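Long-range contacts in putative isocitrate dehydrogenase, NAD-dependent (Methylococcus capsulatus, PDB 6LKY), which probably oxidises isocitrate with NAD+ as the electron acceptor and magnesium as cofactor, in the manner of the isocitrate and isopropylmalate dehydrogenase family: residues Lys168-His173 with Glu200-Ile205; Ala257-Val262 with Ala285-His290; Ile274-Ala279 with Thr315-Lys320. The protein carries 1 engineered substitution. All coordinates share one frame; numbering follows the deposited sequence.

Contact 1: residues Lys168-His173 with Glu200-Ile205; sequences KVTLVH and EFDDRI. With NAD (nicotinamide-adenine-dinucleotide), chain H.
T170 OG1 gives its proton to D202 OD1 over 2.7 Å, on the syn lone pair of the carboxylate. The aspartate reaches the threonine because its CG sits between its backbone N and carbonyl carbon, chi1 62°. On the same face, CD of K168 lies 3.9 Å from D202 OD2, but the lysine NZ bonds instead to the carbonyl of R219. The two strands are parallel neighbours in the large mixed sheet, joined by helix 181-193 as a beta-alpha-beta unit, with 200-205 outermost in this chain. Backbone bonds run from V169 N to E200 O at one end to H173 N and R204 O (3.0 Å) at the other. On the opposite face, L171 CB packs obliquely on the F201 ring, 3.8 Å from F201 CE1, and V169 CG1 lies farther off, near CD1. Further along, H173 NE2 donates in its ring plane to D203 OD1 (2.9 Å, 158° at the hydrogen), which it meets on the anti side, somewhat out of the carboxylate plane; R190 holds the other oxygen. A leucine in place of H173 would probably leave D203 OD1 without this donor and the aspartate less firmly oriented. I205 CD1 lies 3.5 Å from O2N of an NAD held largely by the second subunit.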
# COMPACT_ATOMS: atom_id res chain seq x y z
N LYS A 168 -16.65 0.91 14.30
CA LYS A 168 -16.37 1.82 13.20
C LYS A 168 -16.03 1.05 11.93
O LYS A 168 -15.28 0.06 11.97
CB LYS A 168 -15.24 2.79 13.54
CG LYS A 168 -14.82 3.73 12.39
CD LYS A 168 -13.89 4.81 12.89
CE LYS A 168 -12.67 4.20 13.58
NZ LYS A 168 -11.69 5.27 13.91
N VAL A 169 -16.59 1.50 10.81
CA VAL A 169 -16.21 1.08 9.47
C VAL A 169 -15.54 2.26 8.77
O VAL A 169 -16.12 3.35 8.69
CB VAL A 169 -17.42 0.58 8.65
CG1 VAL A 169 -17.03 0.41 7.17
CG2 VAL A 169 -17.95 -0.73 9.22
N THR A 170 -14.33 2.03 8.26
CA THR A 170 -13.59 2.99 7.44
C THR A 170 -13.50 2.47 6.01
O THR A 170 -12.92 1.42 5.77
CB THR A 170 -12.19 3.21 7.99
OG1 THR A 170 -12.26 3.69 9.33
CG2 THR A 170 -11.45 4.23 7.11
N LEU A 171 -14.07 3.21 5.07
CA LEU A 171 -14.00 2.84 3.66
C LEU A 171 -12.76 3.47 3.04
O LEU A 171 -12.57 4.70 3.11
CB LEU A 171 -15.27 3.29 2.94
CG LEU A 171 -15.48 2.83 1.49
CD1 LEU A 171 -16.96 2.75 1.14
CD2 LEU A 171 -14.76 3.75 0.49
N VAL A 172 -11.91 2.65 2.42
CA VAL A 172 -10.63 3.11 1.88
C VAL A 172 -10.71 3.15 0.36
O VAL A 172 -11.19 2.20 -0.26
CB VAL A 172 -9.47 2.24 2.37
CG1 VAL A 172 -8.12 2.80 1.88
CG2 VAL A 172 -9.50 2.20 3.91
N HIS A 173 -10.25 4.25 -0.24
CA HIS A 173 -10.50 4.49 -1.65
C HIS A 173 -9.41 5.37 -2.24
O HIS A 173 -8.52 5.86 -1.53
CB HIS A 173 -11.87 5.16 -1.83
CG HIS A 173 -11.94 6.51 -1.19
ND1 HIS A 173 -11.53 7.65 -1.83
CD2 HIS A 173 -12.29 6.88 0.07
CE1 HIS A 173 -11.68 8.69 -1.02
NE2 HIS A 173 -12.14 8.25 0.14
N GLU A 200 -20.22 3.67 13.30
CA GLU A 200 -19.50 4.90 13.05
C GLU A 200 -18.95 4.76 11.61
O GLU A 200 -18.43 3.70 11.26
CB GLU A 200 -18.40 4.83 14.10
CG GLU A 200 -18.79 5.47 15.44
CD GLU A 200 -17.66 5.88 16.36
OE1 GLU A 200 -16.67 5.11 16.48
OE2 GLU A 200 -17.93 6.75 17.23
N PHE A 201 -19.04 5.79 10.77
CA PHE A 201 -18.58 5.66 9.38
C PHE A 201 -17.67 6.80 8.98
O PHE A 201 -18.03 7.97 9.16
CB PHE A 201 -19.75 5.57 8.37
CG PHE A 201 -19.28 5.38 6.92
CD1 PHE A 201 -18.70 4.19 6.50
CD2 PHE A 201 -19.41 6.42 6.00
CE1 PHE A 201 -18.27 4.02 5.19
CE2 PHE A 201 -18.99 6.26 4.68
CZ PHE A 201 -18.41 5.07 4.27
N ASP A 202 -16.49 6.47 8.42
CA ASP A 202 -15.65 7.47 7.77
C ASP A 202 -14.94 6.85 6.56
O ASP A 202 -15.13 5.68 6.22
CB ASP A 202 -14.68 8.11 8.78
CG ASP A 202 -13.70 7.12 9.39
OD1 ASP A 202 -13.65 5.94 8.99
OD2 ASP A 202 -12.98 7.56 10.31
N ASP A 203 -14.14 7.67 5.87
CA ASP A 203 -13.45 7.24 4.66
C ASP A 203 -12.04 7.83 4.62
O ASP A 203 -11.78 8.91 5.17
CB ASP A 203 -14.25 7.62 3.40
CG ASP A 203 -14.24 9.12 3.13
OD1 ASP A 203 -13.35 9.58 2.38
OD2 ASP A 203 -15.12 9.83 3.66
N ARG A 204 -11.13 7.13 3.96
CA ARG A 204 -9.74 7.55 3.86
C ARG A 204 -9.21 7.27 2.46
O ARG A 204 -9.56 6.25 1.85
CB ARG A 204 -8.84 6.83 4.88
CG ARG A 204 -9.07 7.21 6.33
CD ARG A 204 -8.66 8.66 6.59
NE ARG A 204 -8.77 9.01 8.00
CZ ARG A 204 -9.84 9.56 8.56
NH1 ARG A 204 -10.93 9.80 7.84
NH2 ARG A 204 -9.84 9.86 9.86
N ILE A 205 -8.39 8.19 1.94
CA ILE A 205 -7.65 7.91 0.72
C ILE A 205 -6.51 6.96 1.04
O ILE A 205 -5.86 7.06 2.09
CB ILE A 205 -7.17 9.22 0.07
CG1 ILE A 205 -8.34 10.19 -0.07
CG2 ILE A 205 -6.60 8.93 -1.33
CD1 ILE A 205 -7.96 11.58 -0.66
PA NAD H . -3.45 14.86 3.59
O1A NAD H . -3.97 16.25 3.35
O2A NAD H . -1.99 14.70 3.21
O5B NAD H . -3.68 14.57 5.14
C5B NAD H . -3.34 13.29 5.69
C4B NAD H . -3.06 13.46 7.18
O4B NAD H . -1.76 14.07 7.35
C3B NAD H . -4.08 14.41 7.81
O3B NAD H . -4.49 13.94 9.09
C2B NAD H . -3.31 15.72 7.93
O2B NAD H . -3.65 16.57 9.02
C1B NAD H . -1.85 15.30 8.09
N9A NAD H . -1.13 16.43 7.49
C8A NAD H . -0.47 16.17 6.21
N7A NAD H . 0.51 17.29 6.10
C5A NAD H . 1.15 17.21 7.42
C6A NAD H . 2.04 18.33 7.95
N6A NAD H . 2.32 19.36 6.95
N1A NAD H . 1.46 18.77 9.24
C2A NAD H . 1.30 17.58 10.07
N3A NAD H . 0.07 16.85 9.72
C4A NAD H . -0.08 17.07 8.28
O3 NAD H . -4.26 13.78 2.73
PN NAD H . -5.84 13.71 2.50
O1N NAD H . -6.61 14.21 3.69
O2N NAD H . -6.12 12.27 2.19
O5D NAD H . -6.12 14.64 1.20
C5D NAD H . -6.44 16.03 1.29
C4D NAD H . -6.35 16.68 -0.09
O4D NAD H . -4.97 16.80 -0.53
C3D NAD H . -7.08 15.90 -1.19
O3D NAD H . -7.89 16.78 -1.96
C2D NAD H . -5.96 15.35 -2.06
O2D NAD H . -6.32 15.29 -3.45
C1D NAD H . -4.85 16.37 -1.90
N1N NAD H . -3.55 15.72 -2.18
C2N NAD H . -2.58 16.74 -2.61
C3N NAD H . -1.10 16.39 -2.47
C7N NAD H . -0.10 17.15 -3.35
O7N NAD H . -0.73 18.31 -3.86
N7N NAD H . 0.62 16.41 -4.40
C4N NAD H . -0.71 14.99 -2.01
C5N NAD H . -1.78 14.14 -1.33
C6N NAD H . -3.19 14.69 -1.19

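Contact 2: residues Ala257-Val262 with Ala285-His290; sequences ALFEAV and AMMLEH. With NAD (nicotinamide-adenine-dinucleotide), chain C.
With chi1 at -59°, F259 swings its ring from strand 257-261 onto helix 278-290, while H290, its CG turned opposite the backbone N (chi1 -175°), brings its imidazole up to the ring's far end. This is strand-on-helix packing in the alpha/beta core of the dehydrogenase fold: the helix lies on the large mixed sheet and runs nearly antiparallel to the strand. The phenyl face receives the helix backbone itself, with M287 CA above the middle of the F259 ring, 3.5 Å from its centroid, in a CH-pi contact. The side chain of M287 crosses the ring obliquely, CB over the face and M287 CG touching F259 CD1 at 3.5 Å; its sulfur makes an oblique Met-aromatic contact, and the side chain also packs on I63 and F65 of the neighbouring strand 63-66. On the other flank, M286 CB lies 3.9 Å from F259 CD2, and M286 also packs on A248 and A250. One residue further along the strand, E260 faces the cofactor, where K66 and R85 share its carboxylate. F259 CZ, the ring atom farthest from the strand, lies 3.4 Å from H290 CB, the two ring planes 52° apart. The imidazole is met over one face by A257 CB, 3.6 Å from H290 NE2.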
# COMPACT_ATOMS: atom_id res chain seq x y z
N ALA A 257 -17.47 -21.23 1.59
CA ALA A 257 -16.44 -20.52 2.32
C ALA A 257 -15.12 -21.25 2.14
O ALA A 257 -15.09 -22.49 2.13
CB ALA A 257 -16.78 -20.40 3.81
N LEU A 258 -14.04 -20.48 2.00
CA LEU A 258 -12.71 -21.03 1.78
C LEU A 258 -11.72 -20.31 2.68
O LEU A 258 -11.62 -19.08 2.65
CB LEU A 258 -12.32 -20.89 0.30
CG LEU A 258 -10.96 -21.43 -0.15
CD1 LEU A 258 -11.03 -21.90 -1.59
CD2 LEU A 258 -9.86 -20.37 0.01
N PHE A 259 -10.96 -21.07 3.47
CA PHE A 259 -10.12 -20.49 4.50
C PHE A 259 -8.65 -20.70 4.15
O PHE A 259 -8.29 -21.76 3.63
CB PHE A 259 -10.49 -21.07 5.87
CG PHE A 259 -11.93 -20.83 6.22
CD1 PHE A 259 -12.92 -21.67 5.75
CD2 PHE A 259 -12.29 -19.70 6.94
CE1 PHE A 259 -14.24 -21.42 6.02
CE2 PHE A 259 -13.62 -19.44 7.22
CZ PHE A 259 -14.60 -20.29 6.76
N GLU A 260 -7.82 -19.69 4.40
CA GLU A 260 -6.44 -19.78 3.94
C GLU A 260 -5.55 -18.85 4.75
O GLU A 260 -6.01 -17.92 5.40
CB GLU A 260 -6.33 -19.41 2.46
CG GLU A 260 -6.77 -17.96 2.19
CD GLU A 260 -6.64 -17.53 0.72
OE1 GLU A 260 -5.80 -18.10 -0.01
OE2 GLU A 260 -7.39 -16.62 0.29
N ALA A 261 -4.24 -19.11 4.69
CA ALA A 261 -3.29 -18.09 5.12
C ALA A 261 -3.29 -16.91 4.14
O ALA A 261 -3.67 -17.04 2.97
CB ALA A 261 -1.88 -18.68 5.26
N VAL A 262 -2.88 -15.76 4.65
CA VAL A 262 -2.74 -14.57 3.82
C VAL A 262 -1.49 -14.66 2.94
O VAL A 262 -1.47 -14.12 1.82
CB VAL A 262 -2.72 -13.33 4.73
CG1 VAL A 262 -2.08 -12.14 4.04
CG2 VAL A 262 -4.13 -13.02 5.24
N ALA A 285 -8.66 -22.11 12.65
CA ALA A 285 -9.55 -21.58 13.68
C ALA A 285 -10.75 -20.87 13.06
O ALA A 285 -11.91 -21.10 13.46
CB ALA A 285 -8.79 -20.63 14.62
N MET A 286 -10.50 -19.99 12.08
CA MET A 286 -11.59 -19.26 11.44
C MET A 286 -12.56 -20.22 10.78
O MET A 286 -13.79 -20.04 10.85
CB MET A 286 -11.05 -18.27 10.40
CG MET A 286 -10.20 -17.14 10.94
SD MET A 286 -9.81 -15.92 9.64
CE MET A 286 -11.38 -15.08 9.52
N MET A 287 -12.03 -21.26 10.13
CA MET A 287 -12.87 -22.27 9.50
C MET A 287 -13.72 -22.99 10.54
O MET A 287 -14.93 -23.18 10.35
CB MET A 287 -11.99 -23.27 8.74
CG MET A 287 -12.77 -24.33 7.97
SD MET A 287 -11.73 -25.35 6.90
CE MET A 287 -10.71 -26.20 8.12
N LEU A 288 -13.12 -23.39 11.67
CA LEU A 288 -13.88 -24.09 12.70
C LEU A 288 -15.01 -23.23 13.22
O LEU A 288 -16.15 -23.70 13.36
CB LEU A 288 -12.96 -24.52 13.86
CG LEU A 288 -11.96 -25.65 13.56
CD1 LEU A 288 -11.44 -26.30 14.84
CD2 LEU A 288 -12.56 -26.68 12.64
N GLU A 289 -14.73 -21.95 13.47
CA GLU A 289 -15.79 -21.04 13.91
C GLU A 289 -16.91 -20.96 12.89
O GLU A 289 -18.09 -21.04 13.24
CB GLU A 289 -15.22 -19.65 14.16
CG GLU A 289 -16.28 -18.63 14.52
CD GLU A 289 -15.88 -17.22 14.11
OE1 GLU A 289 -16.51 -16.68 13.18
OE2 GLU A 289 -14.94 -16.67 14.71
N HIS A 290 -16.56 -20.82 11.60
CA HIS A 290 -17.58 -20.71 10.57
C HIS A 290 -18.51 -21.93 10.54
O HIS A 290 -19.72 -21.79 10.30
CB HIS A 290 -16.93 -20.51 9.20
CG HIS A 290 -17.92 -20.28 8.10
ND1 HIS A 290 -18.54 -19.07 7.90
CD2 HIS A 290 -18.41 -21.12 7.15
CE1 HIS A 290 -19.36 -19.16 6.87
NE2 HIS A 290 -19.30 -20.40 6.40
PA NAD C . 5.19 -14.77 -0.08
O1A NAD C . 5.19 -16.17 -0.63
O2A NAD C . 4.06 -14.57 0.89
O5B NAD C . 6.62 -14.45 0.57
C5B NAD C . 6.87 -13.14 1.08
C4B NAD C . 7.90 -13.23 2.19
O4B NAD C . 7.21 -13.74 3.35
C3B NAD C . 8.99 -14.22 1.80
O3B NAD C . 10.27 -13.73 2.21
C2B NAD C . 8.62 -15.47 2.57
O2B NAD C . 9.73 -16.31 2.92
C1B NAD C . 7.85 -14.94 3.78
N9A NAD C . 6.92 -16.01 4.10
C8A NAD C . 5.50 -15.87 3.74
N7A NAD C . 4.98 -17.05 4.47
C5A NAD C . 5.54 -16.88 5.81
C6A NAD C . 5.72 -18.22 6.50
N6A NAD C . 4.40 -18.74 6.90
N1A NAD C . 6.54 -17.98 7.70
C2A NAD C . 7.90 -17.48 7.42
N3A NAD C . 8.06 -17.10 6.02
C4A NAD C . 6.92 -16.33 5.54
O3 NAD C . 4.97 -13.69 -1.25
PN NAD C . 5.70 -13.66 -2.66
O1N NAD C . 7.11 -14.16 -2.63
O2N NAD C . 5.61 -12.22 -3.14
O5D NAD C . 4.85 -14.61 -3.64
C5D NAD C . 5.17 -16.01 -3.77
C4D NAD C . 4.04 -16.73 -4.49
O4D NAD C . 2.89 -16.88 -3.63
C3D NAD C . 3.59 -15.95 -5.73
O3D NAD C . 3.48 -16.88 -6.80
C2D NAD C . 2.22 -15.43 -5.33
O2D NAD C . 1.31 -15.31 -6.42
C1D NAD C . 1.71 -16.49 -4.36
N1N NAD C . 0.60 -15.91 -3.56
C2N NAD C . -0.22 -16.91 -2.89
C3N NAD C . -1.40 -16.15 -2.33
C7N NAD C . -2.60 -17.05 -1.98
O7N NAD C . -3.27 -16.62 -0.81
N7N NAD C . -2.21 -18.46 -1.93
C4N NAD C . -1.03 -15.16 -1.23
C5N NAD C . 0.15 -14.29 -1.62
C6N NAD C . 1.10 -14.82 -2.70

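Contact 3: residues Ile274-Ala279 with Thr315-Lys320; sequences IANPTA and TPDLAK. With NAD (nicotinamide-adenine-dinucleotide), chain C.
The loop that leads into helix 278-290 passes T315-K320 with the CA atoms of N276 and T315 5.6 Å apart, and residues 316-318 make a helix-like turn, with L318 N bonded back to T315 O. N276 is a capping residue, its OD1 accepting from T278 N, 2.9 Å away, just ahead of the helix, and the segment forms part of the adenine end of the NAD pocket. The N276 side chain has CG anti to the backbone N (chi1 -166°), which carries the amide across to the second segment. There N276 ND2 donates to D317 OD2 at 2.8 Å and 167°, nearly straight, within the amide plane and onto the syn lone pair. The other carboxylate oxygen, D317 OD1, takes the T315 hydroxyl, OG1, at 2.6 Å, also on its syn side. A water donates to this OD1 as well, and to I274 O (2.6 Å), bridging the two loops. Both carboxylate oxygens are thus engaged, which fixes the rotation of the aspartate. Among apolar contacts, T315 CG2 reaches toward P277 CD and P316 CD rests near I274 CB. The L318 methyl CD1 lies against N276 ND2. On the cofactor side, N276 O accepts from the adenine amino group N6A of NAD at 2.9 Å.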
# COMPACT_ATOMS: atom_id res chain seq x y z
N ILE A 274 11.13 -24.45 7.93
CA ILE A 274 11.18 -23.39 8.93
C ILE A 274 9.99 -22.44 8.87
O ILE A 274 9.89 -21.53 9.70
CB ILE A 274 12.50 -22.59 8.83
CG1 ILE A 274 12.62 -21.91 7.46
CG2 ILE A 274 13.70 -23.50 9.08
CD1 ILE A 274 13.72 -20.88 7.38
N ALA A 275 9.08 -22.61 7.90
CA ALA A 275 7.93 -21.72 7.77
C ALA A 275 7.09 -21.70 9.05
O ALA A 275 6.83 -22.73 9.67
CB ALA A 275 7.05 -22.15 6.59
N ASN A 276 6.63 -20.50 9.41
CA ASN A 276 5.70 -20.33 10.52
C ASN A 276 4.34 -20.91 10.16
O ASN A 276 3.76 -20.49 9.15
CB ASN A 276 5.57 -18.86 10.88
CG ASN A 276 4.90 -18.65 12.22
OD1 ASN A 276 4.15 -19.51 12.70
ND2 ASN A 276 5.16 -17.50 12.84
N PRO A 277 3.81 -21.86 10.93
CA PRO A 277 2.50 -22.43 10.61
C PRO A 277 1.33 -21.69 11.23
O PRO A 277 0.18 -22.10 11.02
CB PRO A 277 2.61 -23.85 11.18
CG PRO A 277 3.51 -23.68 12.38
CD PRO A 277 4.48 -22.57 12.03
N THR A 278 1.62 -20.61 11.96
CA THR A 278 0.58 -19.90 12.70
C THR A 278 -0.55 -19.44 11.79
O THR A 278 -1.72 -19.62 12.12
CB THR A 278 1.20 -18.70 13.42
OG1 THR A 278 2.26 -19.15 14.27
CG2 THR A 278 0.14 -17.93 14.21
N ALA A 279 -0.21 -18.84 10.65
CA ALA A 279 -1.24 -18.32 9.75
C ALA A 279 -2.19 -19.42 9.31
O ALA A 279 -3.41 -19.26 9.36
CB ALA A 279 -0.59 -17.64 8.55
N THR A 315 9.17 -20.39 15.34
CA THR A 315 9.95 -20.44 14.11
C THR A 315 10.81 -19.18 13.95
O THR A 315 10.56 -18.16 14.61
CB THR A 315 9.01 -20.64 12.92
OG1 THR A 315 7.89 -19.75 13.02
CG2 THR A 315 8.49 -22.08 12.90
N PRO A 316 11.85 -19.23 13.11
CA PRO A 316 12.81 -18.11 13.04
C PRO A 316 12.23 -16.76 12.63
O PRO A 316 12.85 -15.74 12.92
CB PRO A 316 13.86 -18.59 12.02
CG PRO A 316 13.64 -20.03 11.83
CD PRO A 316 12.25 -20.38 12.27
N ASP A 317 11.09 -16.72 11.94
CA ASP A 317 10.50 -15.43 11.61
C ASP A 317 10.08 -14.67 12.86
O ASP A 317 10.04 -13.43 12.85
CB ASP A 317 9.29 -15.61 10.70
CG ASP A 317 8.22 -16.47 11.34
OD1 ASP A 317 8.52 -17.65 11.60
OD2 ASP A 317 7.11 -15.96 11.60
N LEU A 318 9.78 -15.38 13.95
CA LEU A 318 9.35 -14.70 15.16
C LEU A 318 10.53 -14.40 16.08
O LEU A 318 10.57 -13.34 16.72
CB LEU A 318 8.32 -15.55 15.91
CG LEU A 318 6.95 -15.58 15.25
CD1 LEU A 318 6.00 -16.47 16.03
CD2 LEU A 318 6.39 -14.16 15.13
N ALA A 319 11.47 -15.34 16.19
CA ALA A 319 12.70 -15.10 16.93
C ALA A 319 13.81 -15.94 16.33
O ALA A 319 13.68 -17.17 16.27
CB ALA A 319 12.52 -15.43 18.41
N LYS A 320 14.87 -15.30 15.82
CA LYS A 320 16.08 -16.05 15.50
C LYS A 320 16.97 -16.22 16.73
O LYS A 320 18.20 -16.35 16.60
CB LYS A 320 16.84 -15.43 14.33
CG LYS A 320 17.65 -16.50 13.58
CD LYS A 320 18.01 -16.12 12.14
CE LYS A 320 19.15 -15.13 12.07
NZ LYS A 320 19.81 -15.15 10.73
PA NAD C . 5.19 -14.77 -0.08
O1A NAD C . 5.19 -16.17 -0.63
O2A NAD C . 4.06 -14.57 0.89
O5B NAD C . 6.62 -14.45 0.57
C5B NAD C . 6.87 -13.14 1.08
C4B NAD C . 7.90 -13.23 2.19
O4B NAD C . 7.21 -13.74 3.35
C3B NAD C . 8.99 -14.22 1.80
O3B NAD C . 10.27 -13.73 2.21
C2B NAD C . 8.62 -15.47 2.57
O2B NAD C . 9.73 -16.31 2.92
C1B NAD C . 7.85 -14.94 3.78
N9A NAD C . 6.92 -16.01 4.10
C8A NAD C . 5.50 -15.87 3.74
N7A NAD C . 4.98 -17.05 4.47
C5A NAD C . 5.54 -16.88 5.81
C6A NAD C . 5.72 -18.22 6.50
N6A NAD C . 4.40 -18.74 6.90
N1A NAD C . 6.54 -17.98 7.70
C2A NAD C . 7.90 -17.48 7.42
N3A NAD C . 8.06 -17.10 6.02
C4A NAD C . 6.92 -16.33 5.54
O3 NAD C . 4.97 -13.69 -1.25
PN NAD C . 5.70 -13.66 -2.66
O1N NAD C . 7.11 -14.16 -2.63
O2N NAD C . 5.61 -12.22 -3.14
O5D NAD C . 4.85 -14.61 -3.64
C5D NAD C . 5.17 -16.01 -3.77
C4D NAD C . 4.04 -16.73 -4.49
O4D NAD C . 2.89 -16.88 -3.63
C3D NAD C . 3.59 -15.95 -5.73
O3D NAD C . 3.48 -16.88 -6.80
C2D NAD C . 2.22 -15.43 -5.33
O2D NAD C . 1.31 -15.31 -6.42
C1D NAD C . 1.71 -16.49 -4.36
N1N NAD C . 0.60 -15.91 -3.56
C2N NAD C . -0.22 -16.91 -2.89
C3N NAD C . -1.40 -16.15 -2.33
C7N NAD C . -2.60 -17.05 -1.98
O7N NAD C . -3.27 -16.62 -0.81
N7N NAD C . -2.21 -18.46 -1.93
C4N NAD C . -1.03 -15.16 -1.23
C5N NAD C . 0.15 -14.29 -1.62
C6N NAD C . 1.10 -14.82 -2.70
O HOH W 1 10.00 -18.97 9.67

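How the contacts relate
Contacts 1 and 2 belong to the same mixed sheet, with centres about 25 Å apart: contact 1 pairs two of its strands at an outer edge, contact 2 lays a helix on the middle of the sheet, largely buried though H290 is exposed. Their chemistry follows: backbone bonds and charged side chains at the edge, aromatic and methionine packing in the core. Contact 3, partly buried and made of loops, relies on an amide, a hydroxyl, a carboxylate and a water. It lies in the loop leading into helix 278-290, contact 2 at the helix's far end; they touch through A261 CB and A279 CB, 3.7 Å apart. Both also touch one NAD molecule, whereas contact 1 borders another, bonded mostly by the second subunit.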